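Local coordinates for protein putative NADPH-dependent oxidoreductase (Desulfitobacterium hafniense DCB-2, PDB 3DB2) that probably catalyses NADPH-dependent oxidation or reduction of a substrate not yet identified, as a two-domain dehydrogenase with a Rossmann fold, at residues S264-F278 against I289-L303. Residues are numbered along the deposited sequence; the frame is centred on the assembly and turned at random.
With GOL (glycerol), chain E.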
loop_
_atom_site.group_PDB
_atom_site.type_symbol
_atom_site.label_atom_id
_atom_site.label_comp_id
_atom_site.label_asym_id
_atom_site.label_seq_id
_atom_site.Cartn_x
_atom_site.Cartn_y
_atom_site.Cartn_z
ATOM N N SER C 264 16.594 -18.291 12.306
ATOM C CA SER C 264 16.655 -16.936 12.877
ATOM C C SER C 264 18.044 -16.319 12.757
ATOM O O SER C 264 18.142 -15.092 12.591
ATOM C CB SER C 264 16.027 -16.886 14.249
ATOM O OG SER C 264 16.787 -17.666 15.131
ATOM N N ASP C 265 19.152 -17.073 12.768
ATOM C CA ASP C 265 20.430 -16.417 12.620
ATOM C C ASP C 265 20.759 -15.990 11.185
ATOM O O ASP C 265 21.736 -15.243 11.006
ATOM C CB ASP C 265 21.590 -17.291 13.093
ATOM C CG ASP C 265 21.686 -18.645 12.431
ATOM O OD1 ASP C 265 20.770 -19.047 11.682
ATOM O OD2 ASP C 265 22.711 -19.318 12.709
ATOM N N VAL C 266 19.991 -16.418 10.212
ATOM C CA VAL C 266 20.221 -16.035 8.825
ATOM C C VAL C 266 19.027 -15.387 8.131
ATOM O O VAL C 266 18.999 -15.131 6.922
ATOM C CB VAL C 266 20.666 -17.269 7.991
ATOM C CG1 VAL C 266 22.067 -17.708 8.371
ATOM C CG2 VAL C 266 19.700 -18.433 8.153
ATOM N N THR C 267 17.969 -15.097 8.871
ATOM C CA THR C 267 16.763 -14.493 8.322
ATOM C C THR C 267 17.079 -13.203 7.551
ATOM O O THR C 267 16.571 -13.011 6.449
ATOM C CB THR C 267 15.771 -14.127 9.426
ATOM O OG1 THR C 267 15.379 -15.360 10.048
ATOM C CG2 THR C 267 14.476 -13.517 8.890
ATOM N N ASP C 268 17.923 -12.362 8.152
ATOM C CA ASP C 268 18.272 -11.114 7.464
ATOM C C ASP C 268 18.935 -11.311 6.109
ATOM O O ASP C 268 18.892 -10.426 5.245
ATOM C CB ASP C 268 19.205 -10.306 8.342
ATOM C CG ASP C 268 18.537 -9.455 9.399
ATOM O OD1 ASP C 268 17.643 -8.657 9.042
ATOM O OD2 ASP C 268 18.884 -9.559 10.603
ATOM N N GLU C 269 19.593 -12.447 5.891
ATOM C CA GLU C 269 20.284 -12.678 4.630
ATOM C C GLU C 269 19.286 -12.959 3.512
ATOM O O GLU C 269 19.655 -12.838 2.345
ATOM C CB GLU C 269 21.253 -13.869 4.711
ATOM C CG GLU C 269 22.382 -13.641 5.697
ATOM C CD GLU C 269 23.403 -14.769 5.715
ATOM O OE1 GLU C 269 23.638 -15.403 4.660
ATOM O OE2 GLU C 269 23.983 -15.027 6.789
ATOM N N HIS C 270 18.064 -13.307 3.887
ATOM C CA HIS C 270 17.004 -13.544 2.913
ATOM C C HIS C 270 16.041 -12.357 2.850
ATOM O O HIS C 270 14.818 -12.483 2.773
ATOM C CB HIS C 270 16.321 -14.869 3.245
ATOM C CG HIS C 270 17.397 -15.932 3.190
ATOM N ND1 HIS C 270 17.551 -16.748 2.096
ATOM C CD2 HIS C 270 18.371 -16.286 4.057
ATOM C CE1 HIS C 270 18.568 -17.576 2.292
ATOM N NE2 HIS C 270 19.080 -17.328 3.482
ATOM N N SER C 271 16.658 -11.171 2.868
ATOM C CA SER C 271 15.909 -9.911 2.745
ATOM C C SER C 271 16.733 -8.946 1.901
ATOM O O SER C 271 17.929 -9.153 1.709
ATOM C CB SER C 271 15.585 -9.351 4.122
ATOM O OG SER C 271 16.707 -8.808 4.792
ATOM N N THR C 272 16.112 -7.887 1.405
ATOM C CA THR C 272 16.782 -6.883 0.611
ATOM C C THR C 272 16.236 -5.520 1.113
ATOM O O THR C 272 15.023 -5.456 1.343
ATOM C CB THR C 272 16.514 -6.833 -0.892
ATOM O OG1 THR C 272 15.138 -7.199 -1.116
ATOM C CG2 THR C 272 17.403 -7.779 -1.675
ATOM N N LEU C 273 17.139 -4.579 1.226
ATOM C CA LEU C 273 16.722 -3.206 1.545
ATOM C C LEU C 273 17.302 -2.304 0.452
ATOM O O LEU C 273 18.501 -2.392 0.224
ATOM C CB LEU C 273 17.167 -2.782 2.925
ATOM C CG LEU C 273 16.898 -1.333 3.364
ATOM C CD1 LEU C 273 15.421 -1.000 3.389
ATOM C CD2 LEU C 273 17.540 -1.037 4.709
ATOM N N ILE C 274 16.441 -1.501 -0.158
ATOM C CA ILE C 274 16.942 -0.647 -1.259
ATOM C C ILE C 274 16.574 0.770 -0.895
ATOM O O ILE C 274 15.493 1.008 -0.381
ATOM C CB ILE C 274 16.373 -1.141 -2.586
ATOM C CG1 ILE C 274 17.098 -2.402 -3.122
ATOM C CG2 ILE C 274 16.334 -0.006 -3.596
ATOM C CD1 ILE C 274 18.269 -2.031 -4.023
ATOM N N LYS C 275 17.487 1.708 -1.108
ATOM C CA LYS C 275 17.310 3.125 -0.935
ATOM C C LYS C 275 17.169 3.804 -2.310
ATOM O O LYS C 275 18.023 3.629 -3.179
ATOM C CB LYS C 275 18.500 3.766 -0.226
ATOM C CG LYS C 275 18.358 5.185 0.258
ATOM C CD LYS C 275 19.736 5.771 0.619
ATOM C CE LYS C 275 19.629 6.845 1.692
ATOM N NZ LYS C 275 20.929 7.549 1.880
ATOM N N ARG C 276 16.102 4.558 -2.463
ATOM C CA ARG C 276 15.878 5.337 -3.680
ATOM C C ARG C 276 16.142 6.802 -3.350
ATOM O O ARG C 276 15.432 7.347 -2.494
ATOM C CB ARG C 276 14.472 5.139 -4.233
ATOM C CG ARG C 276 14.214 6.084 -5.429
ATOM C CD ARG C 276 12.851 5.758 -6.058
ATOM N NE ARG C 276 12.995 4.440 -6.688
ATOM C CZ ARG C 276 12.008 3.870 -7.377
ATOM N NH1 ARG C 276 10.858 4.526 -7.490
ATOM N NH2 ARG C 276 12.210 2.678 -7.922
ATOM N N GLU C 277 17.145 7.421 -3.983
ATOM C CA GLU C 277 17.508 8.774 -3.562
ATOM C C GLU C 277 17.844 9.620 -4.775
ATOM O O GLU C 277 18.053 9.031 -5.833
ATOM C CB GLU C 277 18.724 8.736 -2.625
ATOM C CG GLU C 277 19.913 8.138 -3.352
ATOM C CD GLU C 277 21.187 8.057 -2.560
ATOM O OE1 GLU C 277 21.190 8.554 -1.424
ATOM O OE2 GLU C 277 22.150 7.475 -3.103
ATOM N N PHE C 278 17.894 10.933 -4.613
ATOM C CA PHE C 278 18.306 11.803 -5.709
ATOM C C PHE C 278 19.811 11.614 -5.886
ATOM O O PHE C 278 20.499 11.583 -4.870
ATOM C CB PHE C 278 17.971 13.267 -5.458
ATOM C CG PHE C 278 16.512 13.519 -5.136
ATOM C CD1 PHE C 278 15.582 13.509 -6.168
ATOM C CD2 PHE C 278 16.103 13.740 -3.837
ATOM C CE1 PHE C 278 14.247 13.732 -5.886
ATOM C CE2 PHE C 278 14.771 13.980 -3.551
ATOM C CZ PHE C 278 13.849 13.965 -4.586
ATOM N N ILE C 289 17.520 13.444 -11.021
ATOM C CA ILE C 289 17.780 12.054 -11.355
ATOM C C ILE C 289 17.756 11.224 -10.063
ATOM O O ILE C 289 18.231 11.713 -9.037
ATOM C CB ILE C 289 19.138 11.775 -12.006
ATOM C CG1 ILE C 289 19.388 10.315 -12.380
ATOM C CG2 ILE C 289 20.236 12.274 -11.077
ATOM C CD1 ILE C 289 18.693 9.886 -13.649
ATOM N N LEU C 290 17.234 10.016 -10.173
ATOM C CA LEU C 290 17.149 9.106 -9.031
ATOM C C LEU C 290 17.998 7.852 -9.216
ATOM O O LEU C 290 18.138 7.302 -10.316
ATOM C CB LEU C 290 15.682 8.735 -8.826
ATOM C CG LEU C 290 14.714 9.830 -8.393
ATOM C CD1 LEU C 290 13.278 9.317 -8.449
ATOM C CD2 LEU C 290 15.059 10.325 -7.001
ATOM N N ARG C 291 18.579 7.359 -8.122
ATOM C CA ARG C 291 19.266 6.075 -8.140
ATOM C C ARG C 291 18.748 5.175 -7.005
ATOM O O ARG C 291 18.424 5.716 -5.951
ATOM C CB ARG C 291 20.770 6.241 -8.017
ATOM C CG ARG C 291 21.278 6.762 -6.691
ATOM C CD ARG C 291 22.781 6.535 -6.550
ATOM N NE ARG C 291 23.303 7.062 -5.298
ATOM C CZ ARG C 291 24.031 8.139 -5.068
ATOM N NH1 ARG C 291 24.417 8.957 -6.037
ATOM N NH2 ARG C 291 24.403 8.437 -3.820
ATOM N N ASP C 292 18.716 3.892 -7.305
ATOM C CA ASP C 292 18.371 2.830 -6.359
ATOM C C ASP C 292 19.638 2.113 -5.896
ATOM O O ASP C 292 20.351 1.511 -6.701
ATOM C CB ASP C 292 17.398 1.810 -6.940
ATOM C CG ASP C 292 15.982 2.326 -7.092
ATOM O OD1 ASP C 292 15.681 3.414 -6.558
ATOM O OD2 ASP C 292 15.152 1.654 -7.743
ATOM N N VAL C 293 19.922 2.177 -4.605
ATOM C CA VAL C 293 21.121 1.651 -4.002
ATOM C C VAL C 293 20.832 0.559 -2.959
ATOM O O VAL C 293 19.991 0.748 -2.067
ATOM C CB VAL C 293 21.930 2.732 -3.254
ATOM C CG1 VAL C 293 23.246 2.092 -2.815
ATOM C CG2 VAL C 293 22.186 3.951 -4.113
ATOM N N LYS C 294 21.544 -0.553 -3.083
ATOM C CA LYS C 294 21.397 -1.624 -2.100
ATOM C C LYS C 294 21.993 -1.208 -0.766
ATOM O O LYS C 294 23.071 -0.612 -0.691
ATOM C CB LYS C 294 22.044 -2.944 -2.539
ATOM C CG LYS C 294 21.289 -4.096 -1.872
ATOM C CD LYS C 294 21.540 -5.456 -2.502
ATOM C CE LYS C 294 21.125 -6.577 -1.540
ATOM N NZ LYS C 294 22.297 -7.377 -1.105
ATOM N N VAL C 295 21.268 -1.514 0.314
ATOM C CA VAL C 295 21.662 -1.178 1.673
ATOM C C VAL C 295 21.986 -2.493 2.378
ATOM O O VAL C 295 21.089 -3.333 2.510
ATOM C CB VAL C 295 20.609 -0.409 2.479
ATOM C CG1 VAL C 295 21.106 -0.064 3.869
ATOM C CG2 VAL C 295 20.205 0.868 1.752
ATOM N N ASP C 296 23.248 -2.632 2.773
ATOM C CA ASP C 296 23.615 -3.854 3.534
ATOM C C ASP C 296 23.708 -3.523 5.014
ATOM O O ASP C 296 23.809 -2.363 5.406
ATOM C CB ASP C 296 24.873 -4.475 2.949
ATOM C CG ASP C 296 24.565 -5.074 1.586
ATOM O OD1 ASP C 296 23.757 -6.028 1.515
ATOM O OD2 ASP C 296 25.074 -4.587 0.558
ATOM N N PHE C 297 23.625 -4.548 5.860
ATOM C CA PHE C 297 23.478 -4.460 7.293
ATOM C C PHE C 297 23.834 -5.805 7.941
ATOM O O PHE C 297 23.728 -6.868 7.308
ATOM C CB PHE C 297 22.046 -4.046 7.709
ATOM C CG PHE C 297 20.978 -4.867 7.001
ATOM C CD1 PHE C 297 20.597 -6.116 7.469
ATOM C CD2 PHE C 297 20.368 -4.386 5.857
ATOM C CE1 PHE C 297 19.656 -6.852 6.796
ATOM C CE2 PHE C 297 19.433 -5.128 5.178
ATOM C CZ PHE C 297 19.074 -6.382 5.640
ATOM N N GLU C 298 24.249 -5.803 9.207
ATOM C CA GLU C 298 24.593 -7.057 9.842
ATOM C C GLU C 298 23.306 -7.811 10.193
ATOM O O GLU C 298 22.267 -7.209 10.471
ATOM C CB GLU C 298 25.384 -6.885 11.136
ATOM C CG GLU C 298 26.770 -6.280 10.988
ATOM C CD GLU C 298 27.661 -7.050 10.032
ATOM O OE1 GLU C 298 28.055 -8.192 10.349
ATOM O OE2 GLU C 298 27.978 -6.478 8.961
ATOM N N SER C 299 23.420 -9.123 10.201
ATOM C CA SER C 299 22.335 -10.010 10.606
ATOM C C SER C 299 22.231 -9.996 12.126
ATOM O O SER C 299 23.247 -9.818 12.782
ATOM C CB SER C 299 22.587 -11.438 10.126
ATOM O OG SER C 299 22.579 -11.505 8.712
ATOM N N VAL C 300 21.022 -10.222 12.628
ATOM C CA VAL C 300 20.696 -10.358 14.029
ATOM C C VAL C 300 19.790 -11.575 14.166
ATOM O O VAL C 300 18.797 -11.646 13.411
ATOM C CB VAL C 300 19.940 -9.122 14.570
ATOM C CG1 VAL C 300 19.580 -9.264 16.036
ATOM C CG2 VAL C 300 20.764 -7.876 14.329
ATOM N N ASP C 301 20.153 -12.450 15.083
ATOM C CA ASP C 301 19.393 -13.644 15.448
ATOM C C ASP C 301 18.173 -13.192 16.267
ATOM O O ASP C 301 18.207 -13.166 17.496
ATOM C CB ASP C 301 20.223 -14.656 16.232
ATOM C CG ASP C 301 19.517 -15.998 16.355
ATOM O OD1 ASP C 301 18.271 -15.986 16.362
ATOM O OD2 ASP C 301 20.173 -17.065 16.422
ATOM N N HIS C 302 17.125 -12.823 15.544
ATOM C CA HIS C 302 15.959 -12.134 16.126
ATOM C C HIS C 302 15.319 -12.928 17.247
ATOM O O HIS C 302 14.873 -12.367 18.253
ATOM C CB HIS C 302 14.997 -11.797 15.005
ATOM C CG HIS C 302 14.356 -12.872 14.201
ATOM N ND1 HIS C 302 13.065 -13.322 14.419
ATOM C CD2 HIS C 302 14.825 -13.609 13.169
ATOM C CE1 HIS C 302 12.777 -14.270 13.551
ATOM N NE2 HIS C 302 13.836 -14.472 12.774
ATOM N N LEU C 303 15.278 -14.261 17.114
ATOM C CA LEU C 303 14.571 -15.040 18.148
ATOM C C LEU C 303 15.476 -15.220 19.356
ATOM O O LEU C 303 15.085 -15.143 20.518
ATOM C CB LEU C 303 14.127 -16.392 17.572
ATOM C CG LEU C 303 13.209 -16.352 16.359
ATOM C CD1 LEU C 303 12.835 -17.770 15.947
ATOM C CD2 LEU C 303 11.972 -15.527 16.668
HETATM C C1 GOL E . 21.109 -9.587 3.605
HETATM O O1 GOL E . 22.251 -9.749 4.411
HETATM C C2 GOL E . 21.275 -8.282 2.866
HETATM O O2 GOL E . 20.207 -8.048 1.990
HETATM C C3 GOL E . 21.734 -7.154 3.849
HETATM O O3 GOL E . 23.166 -7.039 4.084
HETATM O O HOH W 1 18.836 -12.805 10.771
HETATM O O HOH W 2 19.815 -5.318 1.259
#
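Strands 271-278 and 290-295 pair as an antiparallel beta hairpin at one edge of the large mixed sheet, in the C-terminal domain of this GFO/IDH/MocA-type protein. Residues 264-270, before the first strand, and 296-301, after the second, stay side by side up to helix 302-316. Lys275 and Val293 form a hydrogen-bonded pair, with Lys275 N to Val293 O at 2.8 Å and nearly straight. Glu277 and Arg291 form the next such pair.

Between them, Arg276 and Asp292 face each other as a non-hydrogen-bonded pair joined by a side-on salt bridge. Arg276 NE meets Asp292 OD1 at 2.9 Å, and Arg276 NH2 meets Asp292 OD2 at 3.1 Å. Both oxygens use their syn lone pairs, and the two planes are only 5° apart. The arginine chain runs straight from the backbone and bends at chi3 (-69°), which turns this edge to the carboxylate. NH1 reaches Gly239 O of the second subunit. A methionine here would probably leave the Asp292 carboxylate without its mate and lose that intersubunit bond.

Leu273 CD2 packs on Val295 CG1 at 3.8 Å. The Phe297 ring turns its edge to Ser271 OG, and a glycerol carbon lies over one face.

In the loops, Asp268 OD2 accepts Val300 N through its anti lone pair, and its carboxylate also binds Gly130 N and Ala131 N. At the start of helix 302-316, Asp301 is the N-cap: its OD1 accepts Arg304 N and also takes the Ser264 OG hydroxyl at 2.6 Å, 32° out of the carboxylate plane.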